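Local atomic coordinates of 3-oxoacyl-[acyl-carrier-protein] synthase, mitochondrial (PDB entry 2IX4), a protein that catalyses the condensation steps of mitochondrial fatty acid synthesis, adding two carbons from malonyl-ACP to a growing acyl chain. Residues G31-L35 and S59-F64; S214-F218 and G245-G249; A235-F239 and F350-G355. All blocks are in the same frame, centred on the assembly; numbering follows the deposited sequence.

Contact 1 of 3, residues G31-L35 and S59-F64; sequences GIRGL and SKVAAF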
ATOM      1  N   GLY A  31      20.340   4.594  18.702  1.00 23.96           N
ATOM      2  CA  GLY A  31      19.228   3.889  19.339  1.00 23.67           C
ATOM      3  C   GLY A  31      19.289   2.372  19.276  1.00 23.70           C
ATOM      4  O   GLY A  31      18.325   1.700  19.656  1.00 23.67           O
ATOM      5  N   ILE A  32      20.414   1.831  18.806  1.00 23.40           N
ATOM      6  CA  ILE A  32      20.589   0.382  18.654  1.00 23.26           C
ATOM      7  C   ILE A  32      21.026  -0.287  19.961  1.00 23.20           C
ATOM      8  O   ILE A  32      21.916   0.209  20.657  1.00 23.17           O
ATOM      9  CB  ILE A  32      21.646   0.032  17.560  1.00 23.33           C
ATOM     10  CG1 ILE A  32      21.429   0.832  16.259  1.00 23.89           C
ATOM     11  CG2 ILE A  32      21.736  -1.492  17.339  1.00 23.03           C
ATOM     12  CD1 ILE A  32      20.281   0.402  15.403  1.00 25.16           C
ATOM     13  N   ARG A  33      20.401  -1.421  20.277  1.00 23.13           N
ATOM     14  CA  ARG A  33      20.818  -2.260  21.400  1.00 23.16           C
ATOM     15  C   ARG A  33      20.685  -3.741  21.049  1.00 23.12           C
ATOM     16  O   ARG A  33      20.102  -4.090  20.025  1.00 23.20           O
ATOM     17  CB  ARG A  33      20.026  -1.930  22.670  1.00 23.13           C
ATOM     18  CG  ARG A  33      18.525  -2.199  22.589  1.00 22.95           C
ATOM     19  CD  ARG A  33      17.912  -2.217  23.982  1.00 22.58           C
ATOM     20  NE  ARG A  33      16.455  -2.337  23.953  1.00 22.47           N
ATOM     21  CZ  ARG A  33      15.793  -3.482  23.809  1.00 22.60           C
ATOM     22  NH1 ARG A  33      16.448  -4.631  23.665  1.00 21.37           N
ATOM     23  NH2 ARG A  33      14.465  -3.478  23.796  1.00 22.12           N
ATOM     24  N   GLY A  34      21.236  -4.603  21.899  1.00 23.20           N
ATOM     25  CA  GLY A  34      21.125  -6.051  21.712  1.00 23.40           C
ATOM     26  C   GLY A  34      19.720  -6.571  21.973  1.00 23.50           C
ATOM     27  O   GLY A  34      18.988  -6.028  22.808  1.00 23.30           O
ATOM     28  N   LEU A  35      19.342  -7.620  21.245  1.00 23.64           N
ATOM     29  CA  LEU A  35      18.048  -8.275  21.425  1.00 23.86           C
ATOM     30  C   LEU A  35      17.975  -9.052  22.733  1.00 23.99           C
ATOM     31  O   LEU A  35      18.972  -9.605  23.192  1.00 24.14           O
ATOM     32  CB  LEU A  35      17.764  -9.244  20.273  1.00 23.99           C
ATOM     33  CG  LEU A  35      17.182  -8.793  18.931  1.00 24.20           C
ATOM     34  CD1 LEU A  35      16.839 -10.024  18.114  1.00 23.76           C
ATOM     35  CD2 LEU A  35      15.950  -7.918  19.095  1.00 24.35           C
ATOM     36  N   SER A  59      20.951 -12.166  13.429  1.00 19.07           N
ATOM     37  CA  SER A  59      21.044 -10.777  13.848  1.00 18.95           C
ATOM     38  C   SER A  59      20.394 -10.605  15.212  1.00 18.91           C
ATOM     39  O   SER A  59      19.208 -10.887  15.374  1.00 19.00           O
ATOM     40  CB  SER A  59      20.352  -9.881  12.824  1.00 18.95           C
ATOM     41  OG  SER A  59      20.517  -8.511  13.139  1.00 19.11           O
ATOM     42  N   LYS A  60      21.176 -10.147  16.188  1.00 18.80           N
ATOM     43  CA  LYS A  60      20.693  -9.982  17.562  1.00 18.72           C
ATOM     44  C   LYS A  60      20.802  -8.529  18.029  1.00 18.80           C
ATOM     45  O   LYS A  60      21.070  -8.253  19.205  1.00 18.80           O
ATOM     46  CB  LYS A  60      21.434 -10.928  18.518  1.00 18.62           C
ATOM     47  CG  LYS A  60      21.208 -12.420  18.229  1.00 18.53           C
ATOM     48  CD  LYS A  60      21.889 -13.289  19.266  1.00 18.84           C
ATOM     49  CE  LYS A  60      21.659 -14.773  19.008  1.00 19.61           C
ATOM     50  NZ  LYS A  60      22.488 -15.299  17.883  1.00 20.20           N
ATOM     51  N   VAL A  61      20.591  -7.609  17.089  1.00 18.87           N
ATOM     52  CA  VAL A  61      20.594  -6.166  17.361  1.00 18.54           C
ATOM     53  C   VAL A  61      19.387  -5.515  16.693  1.00 18.65           C
ATOM     54  O   VAL A  61      18.927  -5.973  15.644  1.00 18.66           O
ATOM     55  CB  VAL A  61      21.916  -5.461  16.896  1.00 18.55           C
ATOM     56  CG1 VAL A  61      23.118  -5.949  17.705  1.00 18.17           C
ATOM     57  CG2 VAL A  61      22.164  -5.650  15.393  1.00 18.50           C
ATOM     58  N   ALA A  62      18.865  -4.457  17.311  1.00 18.57           N
ATOM     59  CA  ALA A  62      17.726  -3.726  16.761  1.00 18.62           C
ATOM     60  C   ALA A  62      17.612  -2.347  17.399  1.00 18.87           C
ATOM     61  O   ALA A  62      18.187  -2.100  18.461  1.00 18.95           O
ATOM     62  CB  ALA A  62      16.428  -4.522  16.947  1.00 18.54           C
ATOM     63  N   ALA A  63      16.874  -1.454  16.743  1.00 19.04           N
ATOM     64  CA  ALA A  63      16.668  -0.100  17.247  1.00 19.36           C
ATOM     65  C   ALA A  63      15.229   0.080  17.703  1.00 19.42           C
ATOM     66  O   ALA A  63      14.306   0.024  16.894  1.00 19.37           O
ATOM     67  CB  ALA A  63      17.019   0.908  16.183  1.00 19.45           C
ATOM     68  N   PHE A  64      15.054   0.315  19.002  1.00 19.85           N
ATOM     69  CA  PHE A  64      13.738   0.287  19.636  1.00 20.04           C
ATOM     70  C   PHE A  64      13.228   1.663  20.036  1.00 20.24           C
ATOM     71  O   PHE A  64      13.982   2.492  20.548  1.00 20.29           O
ATOM     72  CB  PHE A  64      13.777  -0.579  20.904  1.00 20.18           C
ATOM     73  CG  PHE A  64      14.039  -2.038  20.648  1.00 20.27           C
ATOM     74  CD1 PHE A  64      15.340  -2.530  20.626  1.00 20.21           C
ATOM     75  CD2 PHE A  64      12.983  -2.921  20.455  1.00 20.41           C
ATOM     76  CE1 PHE A  64      15.591  -3.882  20.400  1.00 20.24           C
ATOM     77  CE2 PHE A  64      13.222  -4.274  20.232  1.00 20.71           C
ATOM     78  CZ  PHE A  64      14.532  -4.753  20.199  1.00 20.63           C
TER
HETATM   79  O   HOH W   1      16.877   0.949  21.570  1.00 30.06           O
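Ser59 meets the other segment through its carbonyl oxygen, on which the CD1 branch of Leu35 rests; the burial leaves that oxygen without a polar partner. At Lys60 the backbone takes over: Lys60 O accepts from Leu35 N at 2.7 Å. Val61 faces Gly34, and its CB packs 4.0 Å from Ile32 CG2 on the same face of the two strands. Ala62 pairs with Arg33 through two nearly straight bonds, Arg33 N to Ala62 O at 2.9 Å and Ala62 N to Arg33 O at 3.0 Å, while its methyl group lies against Leu35 CD2. Ala63 returns to the Val61 face, where its CB is pressed tightly by Ile32 CD1 at 3.4 Å. Phe64 ends the walk with a cation-pi stack. The Arg33 chain, turned between its backbone N and carbonyl carbon (chi1 64°) and then extended, lays the guanidinium flat on the ring, the planes 3° apart and Arg33 CZ 3.7 Å from the Phe64 centroid. Leu35 CD2 meets the edge of that ring at CZ. Asp39 forms a salt bridge with Arg33 NH1, which probably helps to orient the guanidinium. The whole is a two-stranded antiparallel sheet with a pronounced twist, separate from the large mixed sheet of the thiolase-like fold.

Contact 2 of 3, residues S214-F218 and G245-G249; sequences SVAGF and GFVIG. With 6NA (hexanoic acid), chain C.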
ATOM      1  N   SER A 214      10.026 -11.691  11.836  1.00 21.34           N
ATOM      2  CA  SER A 214      10.576 -10.586  11.049  1.00 21.33           C
ATOM      3  C   SER A 214      12.099 -10.620  11.025  1.00 21.04           C
ATOM      4  O   SER A 214      12.709 -10.532   9.955  1.00 21.27           O
ATOM      5  CB  SER A 214      10.105  -9.244  11.599  1.00 21.41           C
ATOM      6  OG  SER A 214       8.703  -9.113  11.479  1.00 22.63           O
ATOM      7  N   VAL A 215      12.700 -10.755  12.207  1.00 20.62           N
ATOM      8  CA  VAL A 215      14.152 -10.864  12.341  1.00 20.28           C
ATOM      9  C   VAL A 215      14.667 -12.110  11.617  1.00 20.32           C
ATOM     10  O   VAL A 215      15.612 -12.016  10.837  1.00 20.44           O
ATOM     11  CB  VAL A 215      14.606 -10.846  13.829  1.00 20.24           C
ATOM     12  CG1 VAL A 215      16.108 -11.037  13.943  1.00 19.70           C
ATOM     13  CG2 VAL A 215      14.205  -9.531  14.501  1.00 19.59           C
ATOM     14  N   ALA A 216      14.029 -13.258  11.855  1.00 20.31           N
ATOM     15  CA  ALA A 216      14.406 -14.515  11.196  1.00 20.61           C
ATOM     16  C   ALA A 216      14.248 -14.446   9.681  1.00 20.84           C
ATOM     17  O   ALA A 216      15.060 -15.004   8.938  1.00 21.04           O
ATOM     18  CB  ALA A 216      13.602 -15.679  11.753  1.00 20.41           C
ATOM     19  N   GLY A 217      13.193 -13.768   9.231  1.00 21.22           N
ATOM     20  CA  GLY A 217      12.912 -13.602   7.807  1.00 21.85           C
ATOM     21  C   GLY A 217      13.965 -12.769   7.100  1.00 22.35           C
ATOM     22  O   GLY A 217      14.504 -13.184   6.078  1.00 22.19           O
ATOM     23  N   PHE A 218      14.258 -11.590   7.646  1.00 22.83           N
ATOM     24  CA  PHE A 218      15.304 -10.726   7.097  1.00 23.54           C
ATOM     25  C   PHE A 218      16.712 -11.318   7.225  1.00 24.16           C
ATOM     26  O   PHE A 218      17.577 -11.048   6.387  1.00 24.43           O
ATOM     27  CB  PHE A 218      15.253  -9.331   7.722  1.00 23.34           C
ATOM     28  CG  PHE A 218      14.188  -8.440   7.143  1.00 23.54           C
ATOM     29  CD1 PHE A 218      14.291  -7.961   5.837  1.00 23.92           C
ATOM     30  CD2 PHE A 218      13.090  -8.065   7.908  1.00 23.98           C
ATOM     31  CE1 PHE A 218      13.310  -7.128   5.303  1.00 23.91           C
ATOM     32  CE2 PHE A 218      12.103  -7.232   7.386  1.00 23.80           C
ATOM     33  CZ  PHE A 218      12.215  -6.766   6.080  1.00 23.88           C
ATOM     34  N   GLY A 245      25.159  -5.472   6.631  1.00 19.74           N
ATOM     35  CA  GLY A 245      23.703  -5.576   6.562  1.00 19.67           C
ATOM     36  C   GLY A 245      23.059  -4.542   7.465  1.00 19.52           C
ATOM     37  O   GLY A 245      23.725  -3.981   8.335  1.00 19.40           O
ATOM     38  N   PHE A 246      21.770  -4.280   7.268  1.00 19.61           N
ATOM     39  CA  PHE A 246      21.100  -3.272   8.087  1.00 19.75           C
ATOM     40  C   PHE A 246      20.625  -3.801   9.445  1.00 19.63           C
ATOM     41  O   PHE A 246      20.618  -5.006   9.696  1.00 19.58           O
ATOM     42  CB  PHE A 246      19.989  -2.522   7.321  1.00 19.66           C
ATOM     43  CG  PHE A 246      18.789  -3.358   6.962  1.00 20.50           C
ATOM     44  CD1 PHE A 246      17.744  -3.534   7.870  1.00 20.57           C
ATOM     45  CD2 PHE A 246      18.677  -3.924   5.695  1.00 20.70           C
ATOM     46  CE1 PHE A 246      16.617  -4.282   7.531  1.00 21.60           C
ATOM     47  CE2 PHE A 246      17.556  -4.674   5.347  1.00 21.33           C
ATOM     48  CZ  PHE A 246      16.524  -4.855   6.268  1.00 21.24           C
ATOM     49  N   VAL A 247      20.257  -2.871  10.318  1.00 19.63           N
ATOM     50  CA  VAL A 247      19.734  -3.190  11.632  1.00 19.66           C
ATOM     51  C   VAL A 247      18.286  -2.733  11.625  1.00 19.76           C
ATOM     52  O   VAL A 247      18.016  -1.564  11.362  1.00 19.77           O
ATOM     53  CB  VAL A 247      20.528  -2.457  12.740  1.00 19.69           C
ATOM     54  CG1 VAL A 247      19.921  -2.719  14.107  1.00 19.51           C
ATOM     55  CG2 VAL A 247      21.996  -2.883  12.719  1.00 19.31           C
ATOM     56  N   ILE A 248      17.365  -3.663  11.884  1.00 19.96           N
ATOM     57  CA  ILE A 248      15.933  -3.368  11.879  1.00 20.25           C
ATOM     58  C   ILE A 248      15.617  -2.360  12.977  1.00 20.09           C
ATOM     59  O   ILE A 248      16.067  -2.507  14.111  1.00 20.10           O
ATOM     60  CB  ILE A 248      15.052  -4.644  12.057  1.00 20.32           C
ATOM     61  CG1 ILE A 248      15.271  -5.627  10.907  1.00 21.19           C
ATOM     62  CG2 ILE A 248      13.567  -4.292  12.103  1.00 20.76           C
ATOM     63  CD1 ILE A 248      14.486  -6.925  11.041  1.00 22.46           C
ATOM     64  N   GLY A 249      14.867  -1.326  12.616  1.00 20.16           N
ATOM     65  CA  GLY A 249      14.388  -0.337  13.575  1.00 20.27           C
ATOM     66  C   GLY A 249      12.877  -0.240  13.506  1.00 20.48           C
ATOM     67  O   GLY A 249      12.247  -0.909  12.694  1.00 20.59           O
TER
HETATM   68  CA  6NA C1462      12.685  -4.292   2.992  1.00 26.72           C
HETATM   69  C   6NA C1462      12.705  -2.878   2.461  1.00 26.52           C
HETATM   70  O   6NA C1462      12.660  -2.665   1.261  1.00 25.73           O
HETATM   71  CB  6NA C1462      11.246  -4.791   3.033  1.00 26.98           C
HETATM   72  CG  6NA C1462      10.546  -4.355   4.319  1.00 27.55           C
HETATM   73  CD  6NA C1462       9.164  -3.799   4.025  1.00 27.91           C
HETATM   74  C6  6NA C1462       8.835  -2.650   4.951  1.00 27.95           C
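Phe218 and Phe246 meet as a T-shaped pair, the edge of Phe246 directed at the face of Phe218, with centroids 5.7 Å apart and planes at 71°. The touching atom of Phe246 is CZ, which comes to 3.8 Å from Phe218 CD1. Phe246 reaches across because its CG sits between the backbone N and the carbonyl carbon (chi1 68°), which carries the ring toward the helix although its CB does not set out toward it. Ile248 approaches another part of the same ring: its extended chain (chi2 178°) delivers CD1 to 3.6 Å from Phe218 CD2, a slanting approach, and the same methyl lies 4.3 Å from Val215 CG2 one helical turn earlier. Both partners thus come in from the same side of the Phe218 ring, Phe246 CZ near CD1 and Ile248 CD1 near CD2, while its outer end points into the acyl pocket. There the hexanoic acid chain runs past the ring edge, with CG of the ligand 3.4 Å from Phe218 CZ and its CA and CB close to CE1. Ile150 of the second subunit packs on Phe218 as well, so the pocket wall lies close to the dimer interface. Phe246 in turn makes an edge-to-face pair with His359, placing it between the helix 212-220 and that predicted active-site histidine. Everything that crosses between the segments is apolar or aromatic and steadies Phe218, whose edge borders the alkyl chain; this is consistent with an acyl-binding wall, while a polar hold on the ligand comes from Phe419 N.

Contact 3 of 3, residues A235-F239 and F350-G355; sequences ASRPF and FSSTKG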
ATOM      1  N   ALA A 235      26.912  -1.525  15.050  1.00 24.43           N
ATOM      2  CA  ALA A 235      26.330  -2.468  14.090  1.00 23.75           C
ATOM      3  C   ALA A 235      25.858  -1.832  12.786  1.00 23.26           C
ATOM      4  O   ALA A 235      25.946  -2.450  11.721  1.00 23.29           O
ATOM      5  CB  ALA A 235      25.197  -3.251  14.741  1.00 23.71           C
ATOM      6  N   SER A 236      25.344  -0.609  12.877  1.00 22.72           N
ATOM      7  CA  SER A 236      24.846   0.118  11.713  1.00 22.02           C
ATOM      8  C   SER A 236      25.876   1.166  11.313  1.00 21.61           C
ATOM      9  O   SER A 236      26.124   2.124  12.048  1.00 21.29           O
ATOM     10  CB  SER A 236      23.485   0.758  12.018  1.00 22.12           C
ATOM     11  OG  SER A 236      22.913   1.341  10.858  1.00 22.02           O
ATOM     12  N   ARG A 237      26.486   0.964  10.149  1.00 21.28           N
ATOM     13  CA  ARG A 237      27.610   1.786   9.709  1.00 20.93           C
ATOM     14  C   ARG A 237      27.536   2.083   8.210  1.00 20.58           C
ATOM     15  O   ARG A 237      28.316   1.532   7.428  1.00 20.14           O
ATOM     16  CB  ARG A 237      28.940   1.108  10.072  1.00 21.23           C
ATOM     17  CG  ARG A 237      29.020  -0.371   9.700  1.00 21.88           C
ATOM     18  CD  ARG A 237      30.321  -1.007  10.150  1.00 23.94           C
ATOM     19  NE  ARG A 237      30.482  -0.907  11.593  1.00 25.45           N
ATOM     20  CZ  ARG A 237      31.521  -0.350  12.204  1.00 25.91           C
ATOM     21  NH1 ARG A 237      32.539   0.150  11.509  1.00 26.47           N
ATOM     22  NH2 ARG A 237      31.545  -0.312  13.526  1.00 26.31           N
ATOM     23  N   PRO A 238      26.596   2.961   7.803  1.00 20.23           N
ATOM     24  CA  PRO A 238      26.449   3.270   6.382  1.00 20.12           C
ATOM     25  C   PRO A 238      27.749   3.808   5.777  1.00 20.00           C
ATOM     26  O   PRO A 238      28.426   4.627   6.401  1.00 20.05           O
ATOM     27  CB  PRO A 238      25.366   4.353   6.368  1.00 20.10           C
ATOM     28  CG  PRO A 238      24.609   4.158   7.642  1.00 20.08           C
ATOM     29  CD  PRO A 238      25.641   3.718   8.633  1.00 20.12           C
ATOM     30  N   PHE A 239      28.091   3.319   4.585  1.00 20.08           N
ATOM     31  CA  PHE A 239      29.285   3.739   3.826  1.00 19.95           C
ATOM     32  C   PHE A 239      30.642   3.256   4.380  1.00 20.12           C
ATOM     33  O   PHE A 239      31.689   3.549   3.792  1.00 20.07           O
ATOM     34  CB  PHE A 239      29.321   5.266   3.617  1.00 19.90           C
ATOM     35  CG  PHE A 239      28.112   5.835   2.907  1.00 19.87           C
ATOM     36  CD1 PHE A 239      27.357   6.840   3.507  1.00 19.48           C
ATOM     37  CD2 PHE A 239      27.747   5.392   1.637  1.00 19.32           C
ATOM     38  CE1 PHE A 239      26.250   7.388   2.860  1.00 18.89           C
ATOM     39  CE2 PHE A 239      26.638   5.933   0.982  1.00 18.93           C
ATOM     40  CZ  PHE A 239      25.891   6.934   1.595  1.00 18.94           C
ATOM     41  N   PHE A 350      26.366  15.100   2.123  1.00 21.43           N
ATOM     42  CA  PHE A 350      25.477  13.947   2.192  1.00 21.05           C
ATOM     43  C   PHE A 350      25.809  13.028   3.360  1.00 20.92           C
ATOM     44  O   PHE A 350      26.964  12.912   3.766  1.00 20.92           O
ATOM     45  CB  PHE A 350      25.435  13.179   0.861  1.00 20.93           C
ATOM     46  CG  PHE A 350      26.720  12.498   0.504  1.00 20.60           C
ATOM     47  CD1 PHE A 350      26.897  11.145   0.762  1.00 20.47           C
ATOM     48  CD2 PHE A 350      27.750  13.205  -0.109  1.00 20.73           C
ATOM     49  CE1 PHE A 350      28.084  10.507   0.425  1.00 20.10           C
ATOM     50  CE2 PHE A 350      28.944  12.576  -0.448  1.00 20.34           C
ATOM     51  CZ  PHE A 350      29.110  11.225  -0.180  1.00 20.34           C
ATOM     52  N   SER A 351      24.772  12.398   3.904  1.00 20.77           N
ATOM     53  CA  SER A 351      24.918  11.464   5.010  1.00 20.59           C
ATOM     54  C   SER A 351      23.766  10.475   5.017  1.00 20.37           C
ATOM     55  O   SER A 351      22.730  10.716   4.394  1.00 20.62           O
ATOM     56  CB  SER A 351      24.960  12.216   6.344  1.00 20.58           C
ATOM     57  OG  SER A 351      23.749  12.917   6.574  1.00 21.01           O
ATOM     58  N   SER A 352      23.961   9.358   5.713  1.00 20.19           N
ATOM     59  CA  SER A 352      22.864   8.468   6.065  1.00 19.90           C
ATOM     60  C   SER A 352      22.682   8.477   7.576  1.00 19.66           C
ATOM     61  O   SER A 352      23.651   8.333   8.325  1.00 19.51           O
ATOM     62  CB  SER A 352      23.122   7.046   5.585  1.00 19.91           C
ATOM     63  OG  SER A 352      22.132   6.174   6.108  1.00 20.77           O
ATOM     64  N   THR A 353      21.438   8.645   8.015  1.00 19.44           N
ATOM     65  CA  THR A 353      21.125   8.723   9.440  1.00 19.31           C
ATOM     66  C   THR A 353      20.748   7.359  10.031  1.00 19.64           C
ATOM     67  O   THR A 353      20.382   7.259  11.209  1.00 19.57           O
ATOM     68  CB  THR A 353      20.011   9.762   9.715  1.00 19.28           C
ATOM     69  OG1 THR A 353      18.976   9.629   8.738  1.00 18.86           O
ATOM     70  CG2 THR A 353      20.568  11.165   9.647  1.00 19.26           C
ATOM     71  N   LYS A 354      20.869   6.311   9.218  1.00 19.82           N
ATOM     72  CA  LYS A 354      20.513   4.951   9.632  1.00 20.36           C
ATOM     73  C   LYS A 354      21.503   4.319  10.619  1.00 20.60           C
ATOM     74  O   LYS A 354      21.183   3.323  11.269  1.00 20.80           O
ATOM     75  CB  LYS A 354      20.303   4.047   8.411  1.00 20.27           C
ATOM     76  CG  LYS A 354      18.995   4.329   7.672  1.00 20.90           C
ATOM     77  CD  LYS A 354      18.660   3.218   6.688  1.00 21.27           C
ATOM     78  CE  LYS A 354      17.295   3.409   6.041  1.00 21.98           C
ATOM     79  NZ  LYS A 354      17.250   4.595   5.138  1.00 23.27           N
ATOM     80  N   GLY A 355      22.698   4.891  10.729  1.00 20.93           N
ATOM     81  CA  GLY A 355      23.631   4.502  11.788  1.00 21.24           C
ATOM     82  C   GLY A 355      23.046   4.773  13.168  1.00 21.39           C
ATOM     83  O   GLY A 355      23.333   4.048  14.121  1.00 21.57           O
TER
HETATM   84  O   HOH W   2      25.038   1.667  14.854  1.00 24.40           O
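Ser236 reaches across to the first turn of helix 354-357, where its OG donates to Lys354 O at 2.7 Å. Its hydroxyl lies opposite its own backbone N (chi1 -173°), and this puts OG over the carbonyl, 51° out of its plane and therefore not on a lone pair. The bond is short all the same, and Gly355 CA lies 3.4 Å from Ser236 OG. A water accepts from Ser236 N and lies near Gly355 O, at 3.0 Å. Further along, Pro238 lays its ring carbons on the turn before the helix: CB packs 3.6 Å from Ser352 CB, and CG 3.5 Å from Ser352 OG. Pro238 CG also approaches Gly355 N at 3.7 Å. Separately, Pro238 CD and Ser236 O crowd the place where a CB would lie at Gly355. Ser352 adopts the extended torsion too (chi1 172°), which brings its OG to the weak capping bond from Lys354 N; the same hydroxyl is also hydrogen-bonded to Ala321 O. At the far end Phe239 and Phe350 form an offset edge-to-face pair, centroids 5.9 Å apart with planes perpendicular, the edge of Phe350 turned to the face of Phe239. Lys354 leads its amino group away from this surface to His320 O and Glu368, the latter a potassium ligand. The helix start, beside the predicted catalytic histidines, thus receives both a hydroxyl bond and proline packing, and the strand end an aromatic pair; segment 235-239 grips the Lys354 carbonyl, while the amino end of that lysine finds its partners outside the contact.

How the contacts relate
Contacts 2 and 3 are wholly buried, whereas contact 1 is only partly so and is the one built on paired strands, with a guanidinium stacked on a phenylalanine among its partly exposed residues. Contact 2 relies on apolar and aromatic packing beside the acyl chain; contact 3 mixes a hydroxyl bond and a bound water with such packing, close to the potassium ion. The three are joined: Ile248 O of contact 2 probably accepts from Ala63 N of contact 1, and Val247 packs on Ile32 as well as on Ala235 and Ser236. Segments 235-239 and 245-249 both belong to the long loop between helix 212-220 and strand 251-259, which serves contact 3 first and then contact 2.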